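Local atomic coordinates of S-M checkpoint control protein RAD4 (Schizosaccharomyces pombe, PDB entry 4BU0), a protein that acts in DNA replication and the S-M checkpoint, binding phosphorylated Crb2 through its BRCT domains to establish the DNA damage checkpoint. Residues K20-L32 with S72-Q84. Residues are numbered along the deposited sequence; the frame is centred on the assembly and turned at random.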
loop_
_atom_site.group_PDB
_atom_site.type_symbol
_atom_site.label_atom_id
_atom_site.label_comp_id
_atom_site.label_asym_id
_atom_site.label_seq_id
_atom_site.Cartn_x
_atom_site.Cartn_y
_atom_site.Cartn_z
ATOM N N LYS A 20 -12.326 -12.819 8.821
ATOM C CA LYS A 20 -12.363 -12.659 10.275
ATOM C C LYS A 20 -12.123 -11.185 10.655
ATOM O O LYS A 20 -12.906 -10.594 11.410
ATOM C CB LYS A 20 -11.321 -13.582 10.936
ATOM C CG LYS A 20 -11.290 -13.498 12.454
ATOM C CD LYS A 20 -10.199 -14.404 13.033
ATOM C CE LYS A 20 -10.097 -14.314 14.540
ATOM N NZ LYS A 20 -11.218 -15.018 15.221
ATOM N N GLN A 21 -11.065 -10.602 10.089
ATOM C CA GLN A 21 -10.719 -9.211 10.389
ATOM C C GLN A 21 -11.764 -8.251 9.807
ATOM O O GLN A 21 -12.100 -7.267 10.480
ATOM C CB GLN A 21 -9.310 -8.889 9.870
ATOM C CG GLN A 21 -8.807 -7.502 10.250
ATOM C CD GLN A 21 -7.343 -7.461 10.615
ATOM O OE1 GLN A 21 -6.499 -8.102 9.985
ATOM N NE2 GLN A 21 -7.006 -6.666 11.622
ATOM N N ARG A 22 -12.292 -8.527 8.600
ATOM C CA ARG A 22 -13.323 -7.688 7.990
ATOM C C ARG A 22 -14.594 -7.666 8.854
ATOM O O ARG A 22 -15.257 -6.629 8.983
ATOM C CB ARG A 22 -13.659 -8.216 6.589
ATOM C CG ARG A 22 -13.640 -7.200 5.480
ATOM C CD ARG A 22 -13.602 -7.886 4.120
ATOM N NE ARG A 22 -14.727 -8.809 3.920
ATOM C CZ ARG A 22 -14.617 -10.091 3.577
ATOM N NH1 ARG A 22 -13.422 -10.641 3.393
ATOM N NH2 ARG A 22 -15.702 -10.831 3.411
ATOM N N THR A 23 -14.975 -8.835 9.421
ATOM C CA THR A 23 -16.152 -8.929 10.274
ATOM C C THR A 23 -15.924 -8.120 11.545
ATOM O O THR A 23 -16.823 -7.390 11.968
ATOM C CB THR A 23 -16.443 -10.409 10.571
ATOM O OG1 THR A 23 -16.639 -11.075 9.320
ATOM C CG2 THR A 23 -17.682 -10.592 11.432
ATOM N N GLU A 24 -14.710 -8.190 12.132
ATOM C CA GLU A 24 -14.391 -7.429 13.343
ATOM C C GLU A 24 -14.505 -5.921 13.054
ATOM O O GLU A 24 -15.129 -5.170 13.812
ATOM C CB GLU A 24 -12.959 -7.766 13.807
ATOM C CG GLU A 24 -12.499 -6.924 14.974
ATOM C CD GLU A 24 -11.047 -7.066 15.368
ATOM O OE1 GLU A 24 -10.276 -7.692 14.606
ATOM O OE2 GLU A 24 -10.674 -6.510 16.420
ATOM N N ILE A 25 -13.910 -5.504 11.931
ATOM C CA ILE A 25 -13.912 -4.092 11.532
ATOM C C ILE A 25 -15.331 -3.600 11.277
ATOM O O ILE A 25 -15.682 -2.536 11.785
ATOM C CB ILE A 25 -13.004 -3.896 10.294
ATOM C CG1 ILE A 25 -11.523 -3.984 10.717
ATOM C CG2 ILE A 25 -13.326 -2.538 9.581
ATOM C CD1 ILE A 25 -10.542 -4.240 9.520
ATOM N N SER A 26 -16.148 -4.354 10.507
ATOM C CA SER A 26 -17.492 -3.868 10.227
ATOM C C SER A 26 -18.324 -3.799 11.518
ATOM O O SER A 26 -19.043 -2.809 11.734
ATOM C CB SER A 26 -18.165 -4.741 9.177
ATOM O OG SER A 26 -18.150 -6.108 9.541
ATOM N N THR A 27 -18.220 -4.820 12.403
ATOM C CA THR A 27 -18.972 -4.813 13.655
ATOM C C THR A 27 -18.562 -3.619 14.537
ATOM O O THR A 27 -19.410 -2.896 15.033
ATOM C CB THR A 27 -18.740 -6.150 14.375
ATOM O OG1 THR A 27 -19.163 -7.215 13.502
ATOM C CG2 THR A 27 -19.440 -6.222 15.720
ATOM N N LYS A 28 -17.253 -3.417 14.713
ATOM C CA LYS A 28 -16.802 -2.354 15.596
ATOM C C LYS A 28 -17.046 -0.977 14.984
ATOM O O LYS A 28 -17.430 -0.058 15.727
ATOM C CB LYS A 28 -15.324 -2.555 15.959
ATOM C CG LYS A 28 -15.129 -3.774 16.879
ATOM C CD LYS A 28 -13.655 -4.082 17.129
ATOM C CE LYS A 28 -13.593 -5.251 18.107
ATOM N NZ LYS A 28 -12.215 -5.561 18.547
ATOM N N ALA A 29 -16.827 -0.842 13.650
ATOM C CA ALA A 29 -17.066 0.476 13.019
ATOM C C ALA A 29 -18.549 0.853 13.119
ATOM O O ALA A 29 -18.868 2.015 13.382
ATOM C CB ALA A 29 -16.635 0.449 11.570
ATOM N N THR A 30 -19.445 -0.147 12.968
ATOM C CA THR A 30 -20.893 0.110 13.047
ATOM C C THR A 30 -21.255 0.533 14.466
ATOM O O THR A 30 -22.032 1.483 14.636
ATOM C CB THR A 30 -21.653 -1.123 12.600
ATOM O OG1 THR A 30 -21.313 -1.361 11.223
ATOM C CG2 THR A 30 -23.181 -0.949 12.748
ATOM N N LYS A 31 -20.676 -0.147 15.498
ATOM C CA LYS A 31 -20.989 0.246 16.871
ATOM C C LYS A 31 -20.482 1.679 17.132
ATOM O O LYS A 31 -21.113 2.434 17.884
ATOM C CB LYS A 31 -20.397 -0.763 17.875
ATOM C CG LYS A 31 -20.801 -0.477 19.318
ATOM C CD LYS A 31 -20.495 -1.656 20.224
ATOM C CE LYS A 31 -20.375 -1.186 21.650
ATOM N NZ LYS A 31 -19.912 -2.268 22.548
ATOM N N LEU A 32 -19.331 2.049 16.502
ATOM C CA LEU A 32 -18.779 3.389 16.649
ATOM C C LEU A 32 -19.607 4.444 15.919
ATOM O O LEU A 32 -19.307 5.620 16.075
ATOM C CB LEU A 32 -17.328 3.400 16.128
ATOM C CG LEU A 32 -16.259 2.848 17.103
ATOM C CD1 LEU A 32 -15.039 2.352 16.347
ATOM C CD2 LEU A 32 -15.829 3.925 18.108
ATOM N N SER A 72 -5.380 -1.938 8.883
ATOM C CA SER A 72 -6.381 -2.796 9.495
ATOM C C SER A 72 -6.493 -2.608 10.995
ATOM O O SER A 72 -7.524 -2.960 11.556
ATOM C CB SER A 72 -6.042 -4.250 9.206
ATOM O OG SER A 72 -4.782 -4.565 9.774
ATOM N N GLU A 73 -5.449 -2.073 11.639
ATOM C CA GLU A 73 -5.464 -1.910 13.092
ATOM C C GLU A 73 -6.240 -0.666 13.534
ATOM O O GLU A 73 -6.544 -0.538 14.724
ATOM C CB GLU A 73 -4.021 -1.866 13.652
ATOM C CG GLU A 73 -3.348 -0.496 13.637
ATOM C CD GLU A 73 -2.047 -0.264 12.882
ATOM O OE1 GLU A 73 -1.187 -1.175 12.878
ATOM O OE2 GLU A 73 -1.855 0.862 12.359
ATOM N N TRP A 74 -6.545 0.274 12.597
ATOM C CA TRP A 74 -7.214 1.503 12.994
ATOM C C TRP A 74 -8.497 1.304 13.796
ATOM O O TRP A 74 -8.598 1.778 14.929
ATOM C CB TRP A 74 -7.484 2.384 11.763
ATOM C CG TRP A 74 -8.277 3.611 12.079
ATOM C CD1 TRP A 74 -8.056 4.498 13.103
ATOM C CD2 TRP A 74 -9.462 4.047 11.408
ATOM N NE1 TRP A 74 -9.041 5.475 13.102
ATOM C CE2 TRP A 74 -9.906 5.225 12.065
ATOM C CE3 TRP A 74 -10.170 3.583 10.282
ATOM C CZ2 TRP A 74 -11.064 5.912 11.665
ATOM C CZ3 TRP A 74 -11.295 4.296 9.863
ATOM C CH2 TRP A 74 -11.729 5.435 10.563
ATOM N N ILE A 75 -9.468 0.605 13.223
ATOM C CA ILE A 75 -10.762 0.472 13.894
ATOM C C ILE A 75 -10.637 -0.315 15.215
ATOM O O ILE A 75 -11.132 0.168 16.232
ATOM C CB ILE A 75 -11.823 -0.112 12.954
ATOM C CG1 ILE A 75 -12.244 0.923 11.854
ATOM C CG2 ILE A 75 -13.037 -0.641 13.751
ATOM C CD1 ILE A 75 -12.947 2.225 12.405
ATOM N N PRO A 76 -9.942 -1.469 15.272
ATOM C CA PRO A 76 -9.809 -2.135 16.572
ATOM C C PRO A 76 -9.139 -1.266 17.635
ATOM O O PRO A 76 -9.576 -1.290 18.787
ATOM C CB PRO A 76 -8.950 -3.358 16.228
ATOM C CG PRO A 76 -9.341 -3.679 14.810
ATOM C CD PRO A 76 -9.381 -2.291 14.184
ATOM N N VAL A 77 -8.109 -0.450 17.268
ATOM C CA VAL A 77 -7.444 0.382 18.257
ATOM C C VAL A 77 -8.388 1.521 18.726
ATOM O O VAL A 77 -8.494 1.804 19.934
ATOM C CB VAL A 77 -6.083 0.924 17.741
ATOM C CG1 VAL A 77 -5.499 1.967 18.689
ATOM C CG2 VAL A 77 -5.085 -0.228 17.549
ATOM N N LEU A 78 -9.076 2.185 17.784
ATOM C CA LEU A 78 -9.983 3.255 18.184
ATOM C C LEU A 78 -11.148 2.701 19.028
ATOM O O LEU A 78 -11.500 3.283 20.071
ATOM C CB LEU A 78 -10.529 3.929 16.915
ATOM C CG LEU A 78 -11.629 4.956 17.139
ATOM C CD1 LEU A 78 -11.080 6.179 17.949
ATOM C CD2 LEU A 78 -12.172 5.426 15.786
ATOM N N TYR A 79 -11.713 1.564 18.587
ATOM C CA TYR A 79 -12.795 0.935 19.349
ATOM C C TYR A 79 -12.340 0.617 20.769
ATOM O O TYR A 79 -13.076 0.893 21.722
ATOM C CB TYR A 79 -13.201 -0.363 18.653
ATOM C CG TYR A 79 -14.357 -1.047 19.338
ATOM C CD1 TYR A 79 -15.666 -0.683 19.058
ATOM C CD2 TYR A 79 -14.141 -2.084 20.239
ATOM C CE1 TYR A 79 -16.737 -1.330 19.655
ATOM C CE2 TYR A 79 -15.209 -2.752 20.833
ATOM C CZ TYR A 79 -16.502 -2.353 20.558
ATOM O OH TYR A 79 -17.564 -3.015 21.136
ATOM N N GLU A 80 -11.112 0.069 20.916
ATOM C CA GLU A 80 -10.629 -0.257 22.252
ATOM C C GLU A 80 -10.562 0.963 23.161
ATOM O O GLU A 80 -10.982 0.900 24.322
ATOM C CB GLU A 80 -9.256 -0.912 22.144
ATOM C CG GLU A 80 -8.857 -1.600 23.434
ATOM C CD GLU A 80 -9.795 -2.726 23.832
ATOM O OE1 GLU A 80 -10.327 -3.432 22.939
ATOM O OE2 GLU A 80 -10.049 -2.854 25.048
ATOM N N SER A 81 -10.082 2.103 22.643
ATOM C CA SER A 81 -10.001 3.311 23.459
ATOM C C SER A 81 -11.387 3.789 23.847
ATOM O O SER A 81 -11.636 4.126 25.015
ATOM C CB SER A 81 -9.257 4.420 22.718
ATOM O OG SER A 81 -7.861 4.182 22.700
ATOM N N TRP A 82 -12.312 3.780 22.895
ATOM C CA TRP A 82 -13.664 4.239 23.117
ATOM C C TRP A 82 -14.434 3.375 24.134
ATOM O O TRP A 82 -15.071 3.925 25.035
ATOM C CB TRP A 82 -14.369 4.222 21.763
ATOM C CG TRP A 82 -15.795 4.656 21.830
ATOM C CD1 TRP A 82 -16.260 5.897 22.170
ATOM C CD2 TRP A 82 -16.936 3.882 21.460
ATOM N NE1 TRP A 82 -17.629 5.940 22.031
ATOM C CE2 TRP A 82 -18.069 4.720 21.590
ATOM C CE3 TRP A 82 -17.111 2.566 20.997
ATOM C CZ2 TRP A 82 -19.356 4.287 21.257
ATOM C CZ3 TRP A 82 -18.388 2.142 20.665
ATOM C CH2 TRP A 82 -19.499 2.983 20.840
ATOM N N VAL A 83 -14.351 2.045 23.995
ATOM C CA VAL A 83 -15.137 1.185 24.911
ATOM C C VAL A 83 -14.575 1.180 26.329
ATOM O O VAL A 83 -15.304 0.810 27.269
ATOM C CB VAL A 83 -15.318 -0.249 24.408
ATOM C CG1 VAL A 83 -16.165 -0.272 23.146
ATOM C CG2 VAL A 83 -13.990 -1.026 24.260
ATOM N N GLN A 84 -13.315 1.577 26.484
ATOM C CA GLN A 84 -12.671 1.696 27.806
ATOM C C GLN A 84 -12.897 3.076 28.444
ATOM O O GLN A 84 -12.384 3.324 29.549
ATOM C CB GLN A 84 -11.174 1.402 27.735
ATOM C CG GLN A 84 -10.900 -0.031 27.361
ATOM C CD GLN A 84 -9.465 -0.406 27.597
ATOM O OE1 GLN A 84 -8.793 0.128 28.493
ATOM N NE2 GLN A 84 -9.021 -1.429 26.898
HETATM O O HOH W 1 -4.363 -5.743 12.175
HETATM O O HOH W 2 -10.786 -3.528 19.767
#
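Helices 20-31 and 74-83 run side by side in the same general direction, their axes crossing at 41° and coming within 9.2 Å, with the CA atoms of Ile-25 and Ile-75, and of Lys-28 and Tyr-79, nearest each other. The aliphatic chain of Lys-28 lies across the Tyr-79 ring. Its CG sits 3.7 Å from the ring centroid, almost straight above it, in a CH-pi contact. The extended chain then carries NZ past the ring to Glu-24, where a salt bridge to OE2 uses the anti lone pair. The same NZ also donates to a water that donates to Pro-76 O. Tyr-79 CG stands anti to its own N (chi1 -177°), which sends the ring toward helix 20-31. In the conformer described, Lys-31 NZ donates to Tyr-79 OH at 2.8 Å; a second conformer of Lys-31 makes this bond less certain. Val-83 CG1 lies toward the rim of the ring face opposite Lys-28. A leucine in place of Tyr-79 would probably leave the Lys-28 chain without the flat ring it lies on. Leu-32 CD2 presses on one face of the Trp-82 indole, 3.4 Å from CE3. Deeper in, Ile-75 CG2 packs on Lys-28 CB at 3.7 Å; Ile-75 also touches Ile-12 and Ile-48 of the central sheet. A second water joins Gln-21 NE2 to Ser-72 OG. This helix pair, packed on one side of the four-stranded parallel sheet, is characteristic of the BRCT fold, here the first of two BRCT domains in this fragment.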